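Local coordinates for protein carboxypeptidase A (Helicoverpa armigera, PDB 1JQG) that probably acts as a zinc-dependent carboxypeptidase that removes residues from the C-terminal end of peptides, here in its proenzyme form, at residues 173-184 / 298-307. Residues are numbered along the deposited sequence; the frame is centred on the assembly and turned at random.
Sequences VVMMQSLLHCRE and RMALYLDIHS. With ZN (zinc ion), chain B.
Gln-177 and Leu-303 share one of the backbone bonds that join strands 173-178 and 299-307 in parallel, Gln-177 N donating to Leu-303 O at 3.1 Å and Ile-305 N donating to Gln-177 O. The register slips by one residue between Val-173 and Val-174, a beta bulge at which Val-173 O receives Ala-300 N at 2.7 Å and, weakly, Leu-301 N.

Apolar contacts form on both faces. On one, the extended Met-175 lies alongside Tyr-302, its SD in plane at the ring edge, 3.8 Å from CE1, a Met-aromatic contact; on the other, Met-176 CG meets Ile-305 CD1. These are central strands of the mixed eight-stranded sheet of the M14 carboxypeptidase alpha/beta fold, and they illustrate how parallel strands carry metal ligands to their C-terminal ends, here on 299-307 itself and in the loop that follows 173-178.

Polar side chains take over toward that end. With CG between the backbone N and carbonyl carbon (chi1 57°), Gln-177 sends its amide to Tyr-302 and Asp-304 of the adjoining strand: NE2 gives a hydrogen bond to Asp-304 OD1 at 3.1 Å from above the carboxylate plane, while OE1 receives a weak one from Tyr-302 OH. A leucine here would probably leave the Tyr-302 hydroxyl without its weak acceptor and Asp-304 OD1 with one donor fewer. Asp-304 OD1 also accepts from a water held by Leu-180 N and Ile-305 O, and OD2 accepts from His-306 NE2 at 2.8 Å, close to the imidazole plane, a second-shell bond that, with zinc on ND1, helps fix the ring's rotation.

Zinc is bound by His-181 ND1 (2.2 Å), Glu-184 OE1, His-306 ND1 (2.4 Å) and a water, the HxxE motif supplying the first two. Asp-252 accepts a hydrogen bond from His-181 NE2, as Asp-304 does from His-306, and Ser-307 N donates to Glu-184 OE2 from above the carboxylate plane. Glu-382, the predicted proton donor/acceptor, adjoins His-306.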
ATOM      1  N   VAL A 173     -17.738  10.091  -6.461  1.00 21.83           N
ATOM      2  CA  VAL A 173     -16.615  10.165  -5.539  1.00 20.95           C
ATOM      3  C   VAL A 173     -15.522   9.117  -5.809  1.00 21.66           C
ATOM      4  O   VAL A 173     -15.775   7.929  -6.087  1.00 24.64           O
ATOM      5  CB  VAL A 173     -17.130   9.955  -4.106  1.00 20.18           C
ATOM      6  CG1 VAL A 173     -16.045   9.968  -3.044  1.00 22.46           C
ATOM      7  CG2 VAL A 173     -18.134  11.034  -3.753  1.00 28.72           C
ATOM      8  N   VAL A 174     -14.290   9.546  -5.790  1.00 18.66           N
ATOM      9  CA  VAL A 174     -13.117   8.711  -5.960  1.00 24.16           C
ATOM     10  C   VAL A 174     -12.264   8.727  -4.679  1.00 25.35           C
ATOM     11  O   VAL A 174     -11.784   9.789  -4.269  1.00 27.60           O
ATOM     12  CB  VAL A 174     -12.262   9.193  -7.158  1.00 17.07           C
ATOM     13  CG1 VAL A 174     -10.960   8.398  -7.254  1.00 13.76           C
ATOM     14  CG2 VAL A 174     -13.088   9.106  -8.428  1.00 15.14           C
ATOM     15  N   MET A 175     -12.197   7.589  -3.994  1.00 23.17           N
ATOM     16  CA  MET A 175     -11.424   7.540  -2.753  1.00 23.90           C
ATOM     17  C   MET A 175     -10.038   6.998  -3.070  1.00 21.65           C
ATOM     18  O   MET A 175      -9.879   6.053  -3.831  1.00 22.46           O
ATOM     19  CB  MET A 175     -12.135   6.734  -1.650  1.00 20.51           C
ATOM     20  CG  MET A 175     -11.546   7.006  -0.277  1.00 18.18           C
ATOM     21  SD  MET A 175     -12.363   6.135   1.032  1.00 15.86           S
ATOM     22  CE  MET A 175     -11.047   6.060   2.247  1.00 17.74           C
ATOM     23  N   MET A 176      -9.042   7.536  -2.390  1.00 21.41           N
ATOM     24  CA  MET A 176      -7.651   7.061  -2.548  1.00 21.35           C
ATOM     25  C   MET A 176      -6.920   7.056  -1.218  1.00 17.78           C
ATOM     26  O   MET A 176      -7.149   7.911  -0.354  1.00 20.07           O
ATOM     27  CB  MET A 176      -7.035   8.020  -3.539  1.00 28.14           C
ATOM     28  CG  MET A 176      -5.597   7.808  -3.908  1.00 28.49           C
ATOM     29  SD  MET A 176      -5.003   9.337  -4.691  1.00 28.49           S
ATOM     30  CE  MET A 176      -6.321   9.640  -5.832  1.00 22.55           C
ATOM     31  N   GLN A 177      -6.127   6.026  -0.976  1.00 19.02           N
ATOM     32  CA  GLN A 177      -5.384   5.932   0.288  1.00 18.83           C
ATOM     33  C   GLN A 177      -4.028   5.269   0.133  1.00 14.72           C
ATOM     34  O   GLN A 177      -3.813   4.483  -0.745  1.00 15.61           O
ATOM     35  CB  GLN A 177      -6.125   5.145   1.376  1.00 20.11           C
ATOM     36  CG  GLN A 177      -6.495   3.722   0.969  1.00 21.48           C
ATOM     37  CD  GLN A 177      -7.244   2.984   2.056  1.00 20.35           C
ATOM     38  OE1 GLN A 177      -8.269   3.511   2.485  1.00 22.04           O
ATOM     39  NE2 GLN A 177      -6.735   1.820   2.476  1.00 16.67           N
ATOM     40  N   SER A 178      -3.126   5.524   1.060  1.00 16.65           N
ATOM     41  CA  SER A 178      -1.800   4.972   1.052  1.00 19.67           C
ATOM     42  C   SER A 178      -1.259   4.782   2.468  1.00 17.86           C
ATOM     43  O   SER A 178      -1.878   5.218   3.413  1.00 14.65           O
ATOM     44  CB  SER A 178      -0.822   5.826   0.202  1.00 16.58           C
ATOM     45  OG  SER A 178      -0.620   7.122   0.722  1.00 14.18           O
ATOM     46  N   LEU A 179      -0.147   4.047   2.562  1.00 17.33           N
ATOM     47  CA  LEU A 179       0.522   3.801   3.824  1.00 17.00           C
ATOM     48  C   LEU A 179      -0.264   2.964   4.818  1.00 16.09           C
ATOM     49  O   LEU A 179      -0.012   2.988   5.997  1.00 14.77           O
ATOM     50  CB  LEU A 179       1.007   5.108   4.446  1.00 14.61           C
ATOM     51  CG  LEU A 179       2.237   5.770   3.787  1.00 16.98           C
ATOM     52  CD1 LEU A 179       2.691   7.013   4.535  1.00 15.42           C
ATOM     53  CD2 LEU A 179       3.437   4.848   3.619  1.00 13.33           C
ATOM     54  N   LEU A 180      -1.137   2.094   4.353  1.00 19.42           N
ATOM     55  CA  LEU A 180      -1.854   1.138   5.171  1.00 19.97           C
ATOM     56  C   LEU A 180      -0.824   0.173   5.793  1.00 19.64           C
ATOM     57  O   LEU A 180      -0.905  -0.160   6.979  1.00 16.17           O
ATOM     58  CB  LEU A 180      -2.930   0.423   4.360  1.00 18.18           C
ATOM     59  CG  LEU A 180      -3.964  -0.393   5.141  1.00 19.14           C
ATOM     60  CD1 LEU A 180      -4.736   0.514   6.047  1.00 14.66           C
ATOM     61  CD2 LEU A 180      -4.910  -1.209   4.279  1.00 13.03           C
ATOM     62  N   HIS A 181       0.122  -0.272   4.979  1.00 17.02           N
ATOM     63  CA  HIS A 181       1.293  -1.009   5.390  1.00 18.65           C
ATOM     64  C   HIS A 181       2.441   0.001   5.458  1.00 23.16           C
ATOM     65  O   HIS A 181       3.088   0.416   4.470  1.00 25.21           O
ATOM     66  CB  HIS A 181       1.596  -2.118   4.403  1.00 18.25           C
ATOM     67  CG  HIS A 181       0.702  -3.299   4.524  1.00 16.13           C
ATOM     68  ND1 HIS A 181       0.317  -4.112   3.537  1.00 18.26           N
ATOM     69  CD2 HIS A 181       0.055  -3.890   5.558  1.00 19.04           C
ATOM     70  CE1 HIS A 181      -0.455  -5.119   3.755  1.00 13.30           C
ATOM     71  NE2 HIS A 181      -0.631  -4.981   5.062  1.00 20.70           N
ATOM     72  N   CYS A 182       2.749   0.463   6.663  1.00 22.26           N
ATOM     73  CA  CYS A 182       3.692   1.519   6.916  1.00 15.36           C
ATOM     74  C   CYS A 182       5.061   1.439   6.316  1.00 14.60           C
ATOM     75  O   CYS A 182       5.686   2.487   6.111  1.00 18.22           O
ATOM     76  CB  CYS A 182       3.678   1.660   8.423  1.00 21.41           C
ATOM     77  SG  CYS A 182       3.981   0.200   9.408  1.00 16.72           S
ATOM     78  N   ARG A 183       5.562   0.286   5.942  1.00 16.92           N
ATOM     79  CA  ARG A 183       6.899   0.140   5.367  1.00 15.95           C
ATOM     80  C   ARG A 183       6.930   0.425   3.869  1.00 19.58           C
ATOM     81  O   ARG A 183       8.002   0.557   3.261  1.00 21.14           O
ATOM     82  CB  ARG A 183       7.490  -1.242   5.547  1.00 16.54           C
ATOM     83  CG  ARG A 183       6.750  -2.394   4.926  1.00 15.10           C
ATOM     84  CD  ARG A 183       7.330  -3.735   5.350  1.00 19.76           C
ATOM     85  NE  ARG A 183       6.804  -4.849   4.546  1.00 18.63           N
ATOM     86  CZ  ARG A 183       7.071  -6.117   4.847  1.00 14.88           C
ATOM     87  NH1 ARG A 183       7.856  -6.429   5.861  1.00 16.11           N
ATOM     88  NH2 ARG A 183       6.637  -7.119   4.123  1.00 20.26           N
ATOM     89  N   GLU A 184       5.738   0.517   3.260  1.00 16.95           N
ATOM     90  CA  GLU A 184       5.671   0.836   1.838  1.00 17.74           C
ATOM     91  C   GLU A 184       5.725   2.338   1.565  1.00 18.53           C
ATOM     92  O   GLU A 184       4.710   2.944   1.210  1.00 18.25           O
ATOM     93  CB  GLU A 184       4.409   0.225   1.238  1.00 15.67           C
ATOM     94  CG  GLU A 184       4.306  -1.240   1.503  1.00 18.41           C
ATOM     95  CD  GLU A 184       2.940  -1.784   1.167  1.00 18.66           C
ATOM     96  OE1 GLU A 184       2.978  -3.028   1.366  1.00 15.08           O
ATOM     97  OE2 GLU A 184       2.075  -1.005   0.807  1.00 17.79           O
ATOM     98  N   ARG A 298     -22.527   7.364  -3.474  1.00 27.23           N
ATOM     99  CA  ARG A 298     -22.013   7.790  -4.759  1.00 27.45           C
ATOM    100  C   ARG A 298     -20.532   7.552  -5.034  1.00 23.09           C
ATOM    101  O   ARG A 298     -19.970   8.148  -5.955  1.00 21.49           O
ATOM    102  CB  ARG A 298     -22.365   9.280  -4.960  1.00 27.07           C
ATOM    103  CG  ARG A 298     -21.678  10.213  -3.961  1.00 25.94           C
ATOM    104  CD  ARG A 298     -22.360  11.586  -4.065  1.00 24.48           C
ATOM    105  NE  ARG A 298     -21.765  12.532  -3.158  1.00 19.99           N
ATOM    106  CZ  ARG A 298     -20.878  13.471  -3.415  1.00 24.97           C
ATOM    107  NH1 ARG A 298     -20.448  13.608  -4.669  1.00 14.19           N
ATOM    108  NH2 ARG A 298     -20.420  14.283  -2.448  1.00 28.37           N
ATOM    109  N   MET A 299     -19.893   6.657  -4.310  1.00 23.66           N
ATOM    110  CA  MET A 299     -18.500   6.288  -4.531  1.00 27.04           C
ATOM    111  C   MET A 299     -18.328   5.465  -5.811  1.00 27.60           C
ATOM    112  O   MET A 299     -18.885   4.359  -5.877  1.00 30.11           O
ATOM    113  CB  MET A 299     -17.932   5.447  -3.368  1.00 21.99           C
ATOM    114  CG  MET A 299     -16.413   5.303  -3.444  1.00 19.09           C
ATOM    115  SD  MET A 299     -15.643   4.533  -2.045  1.00 31.48           S
ATOM    116  CE  MET A 299     -15.885   5.805  -0.772  1.00 23.84           C
ATOM    117  N   ALA A 300     -17.595   6.034  -6.779  1.00 24.74           N
ATOM    118  CA  ALA A 300     -17.418   5.325  -8.054  1.00 23.24           C
ATOM    119  C   ALA A 300     -16.130   4.496  -8.094  1.00 24.18           C
ATOM    120  O   ALA A 300     -16.135   3.457  -8.762  1.00 24.98           O
ATOM    121  CB  ALA A 300     -17.428   6.277  -9.241  1.00 18.93           C
ATOM    122  N   LEU A 301     -15.079   4.946  -7.420  1.00 20.27           N
ATOM    123  CA  LEU A 301     -13.793   4.259  -7.507  1.00 21.71           C
ATOM    124  C   LEU A 301     -13.048   4.343  -6.157  1.00 22.31           C
ATOM    125  O   LEU A 301     -13.105   5.412  -5.497  1.00 17.87           O
ATOM    126  CB  LEU A 301     -12.878   4.883  -8.578  1.00 11.47           C
ATOM    127  CG  LEU A 301     -11.506   4.279  -8.799  1.00 11.58           C
ATOM    128  CD1 LEU A 301     -11.500   2.805  -9.233  1.00 14.54           C
ATOM    129  CD2 LEU A 301     -10.752   5.096  -9.854  1.00 13.84           C
ATOM    130  N   TYR A 302     -12.468   3.207  -5.798  1.00 14.25           N
ATOM    131  CA  TYR A 302     -11.700   3.111  -4.571  1.00 17.17           C
ATOM    132  C   TYR A 302     -10.322   2.504  -4.861  1.00 15.65           C
ATOM    133  O   TYR A 302     -10.258   1.415  -5.443  1.00 14.26           O
ATOM    134  CB  TYR A 302     -12.433   2.248  -3.536  1.00 15.99           C
ATOM    135  CG  TYR A 302     -11.684   2.008  -2.253  1.00 16.84           C
ATOM    136  CD1 TYR A 302     -11.795   2.891  -1.193  1.00 15.44           C
ATOM    137  CD2 TYR A 302     -10.850   0.884  -2.090  1.00 17.50           C
ATOM    138  CE1 TYR A 302     -11.149   2.701   0.019  1.00 13.01           C
ATOM    139  CE2 TYR A 302     -10.186   0.673  -0.877  1.00 20.18           C
ATOM    140  CZ  TYR A 302     -10.358   1.593   0.171  1.00 19.69           C
ATOM    141  OH  TYR A 302      -9.671   1.364   1.319  1.00 20.88           O
ATOM    142  N   LEU A 303      -9.273   3.174  -4.398  1.00 13.72           N
ATOM    143  CA  LEU A 303      -7.921   2.733  -4.655  1.00 19.74           C
ATOM    144  C   LEU A 303      -7.102   2.610  -3.370  1.00 18.30           C
ATOM    145  O   LEU A 303      -6.883   3.560  -2.631  1.00 17.64           O
ATOM    146  CB  LEU A 303      -7.215   3.652  -5.669  1.00 22.61           C
ATOM    147  CG  LEU A 303      -7.871   3.830  -7.034  1.00 24.41           C
ATOM    148  CD1 LEU A 303      -7.132   4.831  -7.905  1.00 32.26           C
ATOM    149  CD2 LEU A 303      -8.009   2.502  -7.775  1.00 28.54           C
ATOM    150  N   ASP A 304      -6.611   1.419  -3.101  1.00 19.62           N
ATOM    151  CA  ASP A 304      -5.725   1.149  -1.965  1.00 18.90           C
ATOM    152  C   ASP A 304      -4.319   0.977  -2.528  1.00 17.15           C
ATOM    153  O   ASP A 304      -4.004  -0.077  -3.109  1.00 19.19           O
ATOM    154  CB  ASP A 304      -6.194  -0.116  -1.234  1.00 17.23           C
ATOM    155  CG  ASP A 304      -5.438  -0.371   0.050  1.00 16.42           C
ATOM    156  OD1 ASP A 304      -4.713   0.508   0.548  1.00 17.24           O
ATOM    157  OD2 ASP A 304      -5.571  -1.497   0.589  1.00 21.07           O
ATOM    158  N   ILE A 305      -3.504   2.003  -2.376  1.00 16.93           N
ATOM    159  CA  ILE A 305      -2.168   2.024  -2.946  1.00 20.99           C
ATOM    160  C   ILE A 305      -1.130   1.346  -2.075  1.00 20.66           C
ATOM    161  O   ILE A 305      -0.727   1.850  -1.029  1.00 22.91           O
ATOM    162  CB  ILE A 305      -1.731   3.468  -3.333  1.00 21.92           C
ATOM    163  CG1 ILE A 305      -2.789   4.025  -4.332  1.00 15.40           C
ATOM    164  CG2 ILE A 305      -0.364   3.511  -3.992  1.00 10.70           C
ATOM    165  CD1 ILE A 305      -2.590   5.470  -4.734  1.00 26.74           C
ATOM    166  N   HIS A 306      -0.583   0.250  -2.583  1.00 18.54           N
ATOM    167  CA  HIS A 306       0.484  -0.468  -1.936  1.00 21.03           C
ATOM    168  C   HIS A 306       1.738  -0.497  -2.831  1.00 24.79           C
ATOM    169  O   HIS A 306       1.829  -0.001  -3.923  1.00 24.27           O
ATOM    170  CB  HIS A 306       0.095  -1.943  -1.666  1.00 11.96           C
ATOM    171  CG  HIS A 306      -1.006  -2.077  -0.669  1.00 19.42           C
ATOM    172  ND1 HIS A 306      -0.820  -2.410   0.628  1.00 18.03           N
ATOM    173  CD2 HIS A 306      -2.355  -1.904  -0.701  1.00 15.67           C
ATOM    174  CE1 HIS A 306      -1.859  -2.525   1.371  1.00 15.06           C
ATOM    175  NE2 HIS A 306      -2.838  -2.181   0.556  1.00 20.71           N
ATOM    176  N   SER A 307       2.764  -1.075  -2.229  1.00 29.06           N
ATOM    177  CA  SER A 307       4.025  -1.357  -2.761  1.00 27.22           C
ATOM    178  C   SER A 307       4.626  -2.688  -2.194  1.00 29.86           C
ATOM    179  O   SER A 307       4.164  -3.133  -1.142  1.00 28.15           O
ATOM    180  CB  SER A 307       5.173  -0.351  -2.600  1.00 30.49           C
ATOM    181  OG  SER A 307       5.769  -0.416  -1.312  1.00 28.44           O
TER
HETATM  182 ZN    ZN B 413       0.885  -3.859   1.384  1.00 25.88          ZN
HETATM  183  O   HOH W   1      -2.452   1.839   1.523  1.00 18.35           O
HETATM  184  O   HOH W   2       0.811  -6.002   0.212  1.00 17.20           O